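Local coordinates for DNA repair protein XRCC1 (Homo sapiens, PDB 3LQC) that acts as a scaffold in DNA single-strand break repair, assembling repair complexes and binding poly-ADP-ribose, and is represented here by its N-terminal domain, at residues K32-K37 with S140-S145; P96-S99 with S103-N106; N106-F111 with L144-F149. One frame throughout, in Å; residues are numbered along the deposited sequence.

Contact 1 (K32-K37 with S140-S145); sequences KWRAAK and SPFGLS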
loop_
_atom_site.group_PDB
_atom_site.type_symbol
_atom_site.label_atom_id
_atom_site.label_comp_id
_atom_site.label_asym_id
_atom_site.label_seq_id
_atom_site.Cartn_x
_atom_site.Cartn_y
_atom_site.Cartn_z
ATOM N N LYS A 32 14.055 -30.709 -5.301
ATOM C CA LYS A 32 14.955 -30.692 -6.446
ATOM C C LYS A 32 14.446 -29.733 -7.512
ATOM O O LYS A 32 15.224 -29.028 -8.144
ATOM C CB LYS A 32 15.098 -32.086 -7.045
ATOM C CG LYS A 32 15.675 -33.110 -6.085
ATOM C CD LYS A 32 15.491 -34.521 -6.626
ATOM C CE LYS A 32 16.008 -35.568 -5.652
ATOM N NZ LYS A 32 15.571 -36.946 -6.030
ATOM N N TRP A 33 13.134 -29.724 -7.724
ATOM C CA TRP A 33 12.533 -28.788 -8.664
ATOM C C TRP A 33 12.775 -27.363 -8.204
ATOM O O TRP A 33 13.129 -26.495 -8.996
ATOM C CB TRP A 33 11.029 -29.025 -8.788
ATOM C CG TRP A 33 10.353 -28.028 -9.668
ATOM C CD1 TRP A 33 10.219 -28.091 -11.022
ATOM C CD2 TRP A 33 9.717 -26.803 -9.256
ATOM N NE1 TRP A 33 9.534 -26.987 -11.483
ATOM C CE2 TRP A 33 9.217 -26.185 -10.421
ATOM C CE3 TRP A 33 9.523 -26.181 -8.019
ATOM C CZ2 TRP A 33 8.534 -24.961 -10.383
ATOM C CZ3 TRP A 33 8.845 -24.968 -7.986
ATOM C CH2 TRP A 33 8.360 -24.373 -9.162
ATOM N N ARG A 34 12.575 -27.135 -6.911
ATOM C CA ARG A 34 12.750 -25.818 -6.336
ATOM C C ARG A 34 14.205 -25.386 -6.464
ATOM O O ARG A 34 14.499 -24.225 -6.764
ATOM C CB ARG A 34 12.319 -25.828 -4.874
ATOM C CG ARG A 34 12.290 -24.459 -4.247
ATOM C CD ARG A 34 11.441 -23.534 -5.081
ATOM N NE ARG A 34 11.562 -22.141 -4.662
ATOM C CZ ARG A 34 12.347 -21.245 -5.253
ATOM N NH1 ARG A 34 13.097 -21.580 -6.295
ATOM N NH2 ARG A 34 12.369 -20.005 -4.803
ATOM N N ALA A 35 15.116 -26.327 -6.236
ATOM C CA ALA A 35 16.537 -26.073 -6.440
ATOM C C ALA A 35 16.806 -25.624 -7.879
ATOM O O ALA A 35 17.542 -24.661 -8.108
ATOM C CB ALA A 35 17.365 -27.317 -6.102
ATOM N N ALA A 36 16.206 -26.319 -8.843
ATOM C CA ALA A 36 16.387 -25.988 -10.254
ATOM C C ALA A 36 15.857 -24.595 -10.611
ATOM O O ALA A 36 16.215 -24.037 -11.649
ATOM C CB ALA A 36 15.736 -27.043 -11.137
ATOM N N LYS A 37 15.015 -24.035 -9.746
ATOM C CA LYS A 37 14.395 -22.743 -10.004
ATOM C C LYS A 37 15.002 -21.640 -9.143
ATOM O O LYS A 37 14.427 -20.559 -9.010
ATOM C CB LYS A 37 12.887 -22.818 -9.759
ATOM C CG LYS A 37 12.191 -23.853 -10.602
ATOM C CD LYS A 37 12.507 -23.635 -12.063
ATOM C CE LYS A 37 11.858 -24.687 -12.928
ATOM N NZ LYS A 37 12.142 -24.413 -14.358
ATOM N N SER A 140 17.449 -17.157 -2.787
ATOM C CA SER A 140 17.063 -18.053 -1.705
ATOM C C SER A 140 16.050 -19.066 -2.231
ATOM O O SER A 140 15.336 -18.790 -3.196
ATOM C CB SER A 140 16.494 -17.264 -0.522
ATOM O OG SER A 140 15.414 -16.444 -0.930
ATOM N N PRO A 141 16.000 -20.251 -1.613
ATOM C CA PRO A 141 15.088 -21.315 -2.039
ATOM C C PRO A 141 13.725 -21.102 -1.396
ATOM O O PRO A 141 13.162 -22.041 -0.829
ATOM C CB PRO A 141 15.730 -22.579 -1.452
ATOM C CG PRO A 141 16.928 -22.113 -0.637
ATOM C CD PRO A 141 16.768 -20.648 -0.424
ATOM N N PHE A 142 13.213 -19.877 -1.494
ATOM C CA PHE A 142 12.024 -19.447 -0.758
ATOM C C PHE A 142 10.751 -20.172 -1.177
ATOM O O PHE A 142 10.639 -20.664 -2.292
ATOM C CB PHE A 142 11.821 -17.940 -0.930
ATOM C CG PHE A 142 11.464 -17.541 -2.322
ATOM C CD1 PHE A 142 10.154 -17.638 -2.770
ATOM C CD2 PHE A 142 12.438 -17.089 -3.196
ATOM C CE1 PHE A 142 9.822 -17.284 -4.058
ATOM C CE2 PHE A 142 12.114 -16.729 -4.487
ATOM C CZ PHE A 142 10.804 -16.827 -4.921
ATOM N N GLY A 143 9.785 -20.209 -0.272
ATOM C CA GLY A 143 8.510 -20.842 -0.538
ATOM C C GLY A 143 7.681 -20.808 0.726
ATOM O O GLY A 143 7.603 -19.774 1.394
ATOM N N LEU A 144 7.069 -21.940 1.060
ATOM C CA LEU A 144 6.280 -22.050 2.283
ATOM C C LEU A 144 6.808 -23.158 3.161
ATOM O O LEU A 144 7.339 -24.148 2.667
ATOM C CB LEU A 144 4.818 -22.347 1.958
ATOM C CG LEU A 144 4.089 -21.261 1.175
ATOM C CD1 LEU A 144 2.597 -21.538 1.170
ATOM C CD2 LEU A 144 4.397 -19.907 1.796
ATOM N N SER A 145 6.654 -22.997 4.471
ATOM C CA SER A 145 6.887 -24.108 5.382
ATOM C C SER A 145 5.660 -24.989 5.361
ATOM O O SER A 145 5.753 -26.209 5.382
ATOM C CB SER A 145 7.158 -23.613 6.799
ATOM O OG SER A 145 8.459 -23.065 6.865
#

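Contact 2 (P96-S99 with S103-N106); sequences PSES and SNPN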
loop_
_atom_site.group_PDB
_atom_site.type_symbol
_atom_site.label_atom_id
_atom_site.label_comp_id
_atom_site.label_asym_id
_atom_site.label_seq_id
_atom_site.Cartn_x
_atom_site.Cartn_y
_atom_site.Cartn_z
ATOM N N PRO A 96 10.730 -5.779 1.998
ATOM C CA PRO A 96 11.957 -5.796 1.195
ATOM C C PRO A 96 13.219 -5.820 2.065
ATOM O O PRO A 96 14.147 -6.570 1.738
ATOM C CB PRO A 96 11.859 -4.495 0.394
ATOM C CG PRO A 96 10.382 -4.287 0.241
ATOM C CD PRO A 96 9.788 -4.742 1.545
ATOM N N SER A 97 13.245 -5.029 3.140
ATOM C CA SER A 97 14.366 -5.021 4.085
ATOM C C SER A 97 14.575 -6.410 4.654
ATOM O O SER A 97 15.679 -6.961 4.605
ATOM C CB SER A 97 14.111 -4.087 5.281
ATOM O OG SER A 97 13.443 -2.905 4.917
ATOM N N GLU A 98 13.505 -6.956 5.220
ATOM C CA GLU A 98 13.554 -8.267 5.844
ATOM C C GLU A 98 13.986 -9.311 4.834
ATOM O O GLU A 98 14.793 -10.182 5.150
ATOM C CB GLU A 98 12.193 -8.631 6.417
ATOM C CG GLU A 98 11.867 -7.912 7.697
ATOM C CD GLU A 98 10.393 -7.952 8.017
ATOM O OE1 GLU A 98 9.582 -7.924 7.066
ATOM O OE2 GLU A 98 10.049 -8.004 9.216
ATOM N N SER A 99 13.443 -9.205 3.624
ATOM C CA SER A 99 13.782 -10.119 2.545
ATOM C C SER A 99 15.279 -10.128 2.340
ATOM O O SER A 99 15.884 -11.189 2.250
ATOM C CB SER A 99 13.086 -9.710 1.253
ATOM O OG SER A 99 11.681 -9.869 1.367
ATOM N N SER A 103 15.584 -11.629 7.820
ATOM C CA SER A 103 14.905 -11.528 9.108
ATOM C C SER A 103 13.432 -11.896 9.003
ATOM O O SER A 103 12.765 -11.512 8.047
ATOM C CB SER A 103 15.029 -10.107 9.662
ATOM O OG SER A 103 16.369 -9.662 9.595
ATOM N N ASN A 104 12.929 -12.623 9.998
ATOM C CA ASN A 104 11.533 -13.064 10.023
ATOM C C ASN A 104 11.074 -13.749 8.732
ATOM O O ASN A 104 10.095 -13.328 8.113
ATOM C CB ASN A 104 10.597 -11.889 10.326
ATOM C CG ASN A 104 11.071 -11.046 11.493
ATOM O OD1 ASN A 104 11.638 -11.560 12.460
ATOM N ND2 ASN A 104 10.833 -9.740 11.411
ATOM N N PRO A 105 11.777 -14.810 8.321
ATOM C CA PRO A 105 11.413 -15.533 7.094
ATOM C C PRO A 105 10.248 -16.497 7.301
ATOM O O PRO A 105 9.714 -17.019 6.329
ATOM C CB PRO A 105 12.670 -16.351 6.777
ATOM C CG PRO A 105 13.662 -16.058 7.869
ATOM C CD PRO A 105 12.923 -15.423 8.999
ATOM N N ASN A 106 9.860 -16.734 8.549
ATOM C CA ASN A 106 8.933 -17.815 8.848
ATOM C C ASN A 106 7.626 -17.371 9.481
ATOM O O ASN A 106 7.034 -18.110 10.269
ATOM C CB ASN A 106 9.610 -18.863 9.738
ATOM C CG ASN A 106 10.848 -19.451 9.101
ATOM O OD1 ASN A 106 11.939 -19.356 9.650
ATOM N ND2 ASN A 106 10.689 -20.053 7.928
#

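Contact 3 (N106-F111 with L144-F149); sequences NRVRMF and LSFVRF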
loop_
_atom_site.group_PDB
_atom_site.type_symbol
_atom_site.label_atom_id
_atom_site.label_comp_id
_atom_site.label_asym_id
_atom_site.label_seq_id
_atom_site.Cartn_x
_atom_site.Cartn_y
_atom_site.Cartn_z
ATOM N N ASN A 106 9.860 -16.734 8.549
ATOM C CA ASN A 106 8.933 -17.815 8.848
ATOM C C ASN A 106 7.626 -17.371 9.481
ATOM O O ASN A 106 7.034 -18.110 10.269
ATOM C CB ASN A 106 9.610 -18.863 9.738
ATOM C CG ASN A 106 10.848 -19.451 9.101
ATOM O OD1 ASN A 106 11.939 -19.356 9.650
ATOM N ND2 ASN A 106 10.689 -20.053 7.928
ATOM N N ARG A 107 7.162 -16.180 9.134
ATOM C CA ARG A 107 5.900 -15.715 9.694
ATOM C C ARG A 107 4.774 -16.691 9.379
ATOM O O ARG A 107 4.740 -17.296 8.303
ATOM C CB ARG A 107 5.541 -14.321 9.182
ATOM C CG ARG A 107 6.353 -13.221 9.809
ATOM C CD ARG A 107 5.790 -11.854 9.489
ATOM N NE ARG A 107 6.532 -10.824 10.206
ATOM C CZ ARG A 107 7.521 -10.107 9.684
ATOM N NH1 ARG A 107 7.882 -10.278 8.419
ATOM N NH2 ARG A 107 8.138 -9.200 10.426
ATOM N N VAL A 108 3.864 -16.846 10.331
ATOM C CA VAL A 108 2.651 -17.611 10.110
ATOM C C VAL A 108 1.463 -16.667 10.138
ATOM O O VAL A 108 1.349 -15.831 11.036
ATOM C CB VAL A 108 2.444 -18.678 11.198
ATOM C CG1 VAL A 108 1.130 -19.432 10.952
ATOM C CG2 VAL A 108 3.627 -19.633 11.247
ATOM N N ARG A 109 0.580 -16.789 9.157
ATOM C CA ARG A 109 -0.661 -16.025 9.189
ATOM C C ARG A 109 -1.854 -16.935 8.930
ATOM O O ARG A 109 -1.806 -17.797 8.048
ATOM C CB ARG A 109 -0.626 -14.872 8.181
ATOM C CG ARG A 109 0.548 -13.933 8.380
ATOM C CD ARG A 109 0.552 -12.816 7.355
ATOM N NE ARG A 109 -0.649 -11.999 7.436
ATOM C CZ ARG A 109 -0.970 -11.074 6.540
ATOM N NH1 ARG A 109 -0.172 -10.859 5.508
ATOM N NH2 ARG A 109 -2.085 -10.369 6.675
ATOM N N MET A 110 -2.906 -16.747 9.721
ATOM C CA MET A 110 -4.157 -17.469 9.556
ATOM C C MET A 110 -5.123 -16.552 8.845
ATOM O O MET A 110 -5.208 -15.374 9.175
ATOM C CB MET A 110 -4.741 -17.836 10.922
ATOM C CG MET A 110 -3.704 -18.246 11.972
ATOM S SD MET A 110 -2.962 -19.855 11.653
ATOM C CE MET A 110 -2.045 -20.150 13.160
ATOM N N PHE A 111 -5.857 -17.090 7.877
ATOM C CA PHE A 111 -6.843 -16.304 7.143
ATOM C C PHE A 111 -8.215 -16.965 7.209
ATOM O O PHE A 111 -8.512 -17.870 6.434
ATOM C CB PHE A 111 -6.404 -16.113 5.687
ATOM C CG PHE A 111 -5.018 -15.533 5.542
ATOM C CD1 PHE A 111 -3.899 -16.342 5.637
ATOM C CD2 PHE A 111 -4.835 -14.173 5.319
ATOM C CE1 PHE A 111 -2.621 -15.813 5.511
ATOM C CE2 PHE A 111 -3.560 -13.638 5.194
ATOM C CZ PHE A 111 -2.449 -14.463 5.288
ATOM N N LEU A 144 7.069 -21.940 1.060
ATOM C CA LEU A 144 6.280 -22.050 2.283
ATOM C C LEU A 144 6.808 -23.158 3.161
ATOM O O LEU A 144 7.339 -24.148 2.667
ATOM C CB LEU A 144 4.818 -22.347 1.958
ATOM C CG LEU A 144 4.089 -21.261 1.175
ATOM C CD1 LEU A 144 2.597 -21.538 1.170
ATOM C CD2 LEU A 144 4.397 -19.907 1.796
ATOM N N SER A 145 6.654 -22.997 4.471
ATOM C CA SER A 145 6.887 -24.108 5.382
ATOM C C SER A 145 5.660 -24.989 5.361
ATOM O O SER A 145 5.753 -26.209 5.382
ATOM C CB SER A 145 7.158 -23.613 6.799
ATOM O OG SER A 145 8.459 -23.065 6.865
ATOM N N PHE A 146 4.501 -24.356 5.299
ATOM C CA PHE A 146 3.263 -25.097 5.267
ATOM C C PHE A 146 2.121 -24.234 4.774
ATOM O O PHE A 146 2.160 -23.009 4.857
ATOM C CB PHE A 146 2.949 -25.683 6.649
ATOM C CG PHE A 146 2.625 -24.651 7.695
ATOM C CD1 PHE A 146 1.384 -24.037 7.721
ATOM C CD2 PHE A 146 3.558 -24.310 8.658
ATOM C CE1 PHE A 146 1.077 -23.095 8.678
ATOM C CE2 PHE A 146 3.261 -23.364 9.622
ATOM C CZ PHE A 146 2.017 -22.759 9.637
ATOM N N VAL A 147 1.114 -24.890 4.223
ATOM C CA VAL A 147 -0.145 -24.239 3.924
ATOM C C VAL A 147 -1.231 -25.239 4.283
ATOM O O VAL A 147 -1.143 -26.419 3.930
ATOM C CB VAL A 147 -0.246 -23.816 2.441
ATOM C CG1 VAL A 147 0.136 -24.974 1.520
ATOM C CG2 VAL A 147 -1.643 -23.305 2.131
ATOM N N ARG A 148 -2.229 -24.780 5.028
ATOM C CA ARG A 148 -3.333 -25.640 5.422
ATOM C C ARG A 148 -4.656 -25.051 4.970
ATOM O O ARG A 148 -4.886 -23.845 5.071
ATOM C CB ARG A 148 -3.346 -25.855 6.930
ATOM C CG ARG A 148 -2.190 -26.676 7.421
ATOM C CD ARG A 148 -1.951 -26.462 8.899
ATOM N NE ARG A 148 -0.618 -26.926 9.265
ATOM C CZ ARG A 148 0.123 -26.378 10.224
ATOM N NH1 ARG A 148 -0.338 -25.333 10.919
ATOM N NH2 ARG A 148 1.328 -26.873 10.483
ATOM N N PHE A 149 -5.514 -25.919 4.456
ATOM C CA PHE A 149 -6.834 -25.520 4.022
ATOM C C PHE A 149 -7.854 -26.214 4.897
ATOM O O PHE A 149 -7.772 -27.417 5.133
ATOM C CB PHE A 149 -7.031 -25.876 2.553
ATOM C CG PHE A 149 -5.910 -25.408 1.680
ATOM C CD1 PHE A 149 -5.867 -24.099 1.229
ATOM C CD2 PHE A 149 -4.884 -26.268 1.331
ATOM C CE1 PHE A 149 -4.827 -23.663 0.434
ATOM C CE2 PHE A 149 -3.847 -25.839 0.534
ATOM C CZ PHE A 149 -3.814 -24.535 0.089
#

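Contact 1 (K32-K37 with S140-S145)
Arg34, near the end of helix 28-36, reaches into an inverse gamma turn centred on Pro141, which leads through Phe142 into strand 143-150. The guanidinium grips one carbonyl oxygen side-on with two nitrogens. Arg34 NE lies 2.9 Å from Phe142 O in the straighter bond (N-H...O 154°), whereas Arg34 NH2, 3.1 Å from Phe142 O, uses a lone pair in the carbonyl plane. Both bonds run close to the guanidinium plane, which fixes the rotation of the group. The same NH2 stands above the centre of the Phe142 ring, and Arg34 CZ is 4.5 Å from the ring centroid, a cation-pi contact. Since the two planes are 80° apart, the arginine presents NH2 to the ring face instead of lying flat on it. Phe142 leaves its backbone away from the helix, but chi1 of 67° sets CG between the backbone N and the carbonyl carbon, bringing the ring face to Arg34 NH2. Pro141 CA lies over one guanidinium face, and NH1 makes a weak bond to Lys37 O. Ile43 of strand 42-49 touches both Arg34 and Phe142, and Phe142 also meets Cys132 of strand 125-133, so the helix end, the turn and the mixed sheet converge here.

Contact 2 (P96-S99 with S103-N106)
Glu98 meets Ser103 and Asn104 just beyond the end of its own helix, through one backbone bond, one side-chain bond and a little packing. The backbone bond is weak: Ser103 N lies 3.1 Å from Glu98 O, and its N-H...O angle is only 132°. It spans five residues and brings the chain back beside the helix, with the CA atoms of Glu98 and Ser103 4.8 Å apart.

The side-chain bond is shorter and straighter, with Asn104 ND2 2.9 Å from Glu98 OE2. Glu98 CG lies anti to the carbonyl carbon and the chain runs extended beyond it, which carries OE2 out to the amide. The acceptor lies near the amide plane of Asn104, but the donor approaches OE2 on its anti side and 35° out of the carboxylate plane; the carboxylate and amide planes stand 84° apart. OE2 also forms a salt bridge with Arg107, its strongest partner, while OE1 accepts from the backbone N of Ser95; the carboxylate is thus held at both oxygens. With an alanine here, Arg107 would probably be left without its acidic mate and the amide of Asn104 set free to turn.

Packing is confined to the start of the glutamate chain, where Glu98 CB is 3.4 Å from Ser103 O and Glu98 CG is 4.3 Å from Ser103 CB. The bond from Ser95 N to the side chain three residues on resembles one half of a capping box, and the span from Glu98 O to Ser103 N is the six-to-one kind found where helices terminate, consistent with Glu98 taking part near both ends of this short helix.

Contact 3 (N106-F111 with L144-F149)
Val108 and Phe146 face each other across an intervening strand: 108-111 and 143-150 are the outer members of a three-stranded antiparallel sheet with 57-63 between them, and the CA atoms of Val108 and Phe146 accordingly stand 8.9 Å apart. Since each outer strand is antiparallel to the central one, the two run in the same direction. Ser145 and Phe146 both face Gly61 in a classic beta bulge, at the corner where the chain turns.

The side-chain bridge is apolar. Val108 CG1 comes to the edge of the ring, near its plane, 3.7 Å from Phe146 CZ, and Val108 CG2 is 3.9 Å from Phe146 CZ, so both methyls bear on one ring corner. The valine and phenylalanine cross at about a right angle. A chi1 of 68° on Phe146 swings the ring toward the valine, although its CB is not aimed there. Arg148 adds a second layer within its own strand: its NH2 sits over the ring centre, 3.7 Å above the plane of Phe146, while Phe146 CD1 lies over the guanidinium.

At the other end Asn106 ND2 and Ser145 OG are 3.9 Å apart without bonding each other. Each instead bonds to Asn62 O of the central strand, which is consistent with their lying close together. Further along strand 108-111, Arg109 pairs with an acidic residue of another protein chain.

Leu144 packs on Ile130 and Cys132, and Phe149 on Val128 and Ile130, placing strand 125-133 of the mixed sheet against the buried residues of 143-150. Next to them, Arg148 touches Thr18 and Val147 touches Ala21, both of helix 17-25.

From the N terminus, helix 28-36 supplies the first half of contact 1, whose partner comes only after strands of both sheets have been laid down; this is the longest of the three closures. Contact 2 falls within that span as a tight local loop, from helix 96-101 to the segment just after it. Contact 3 starts at Asn106, where contact 2 ends, and closes on strand 143-150, sharing Leu144 and Ser145 with contact 1. Asn106 thus belongs to both contacts 2 and 3. Together they tie a helix beside the mixed sheet, the short helix 96-101 and both edges of the three-stranded sheet.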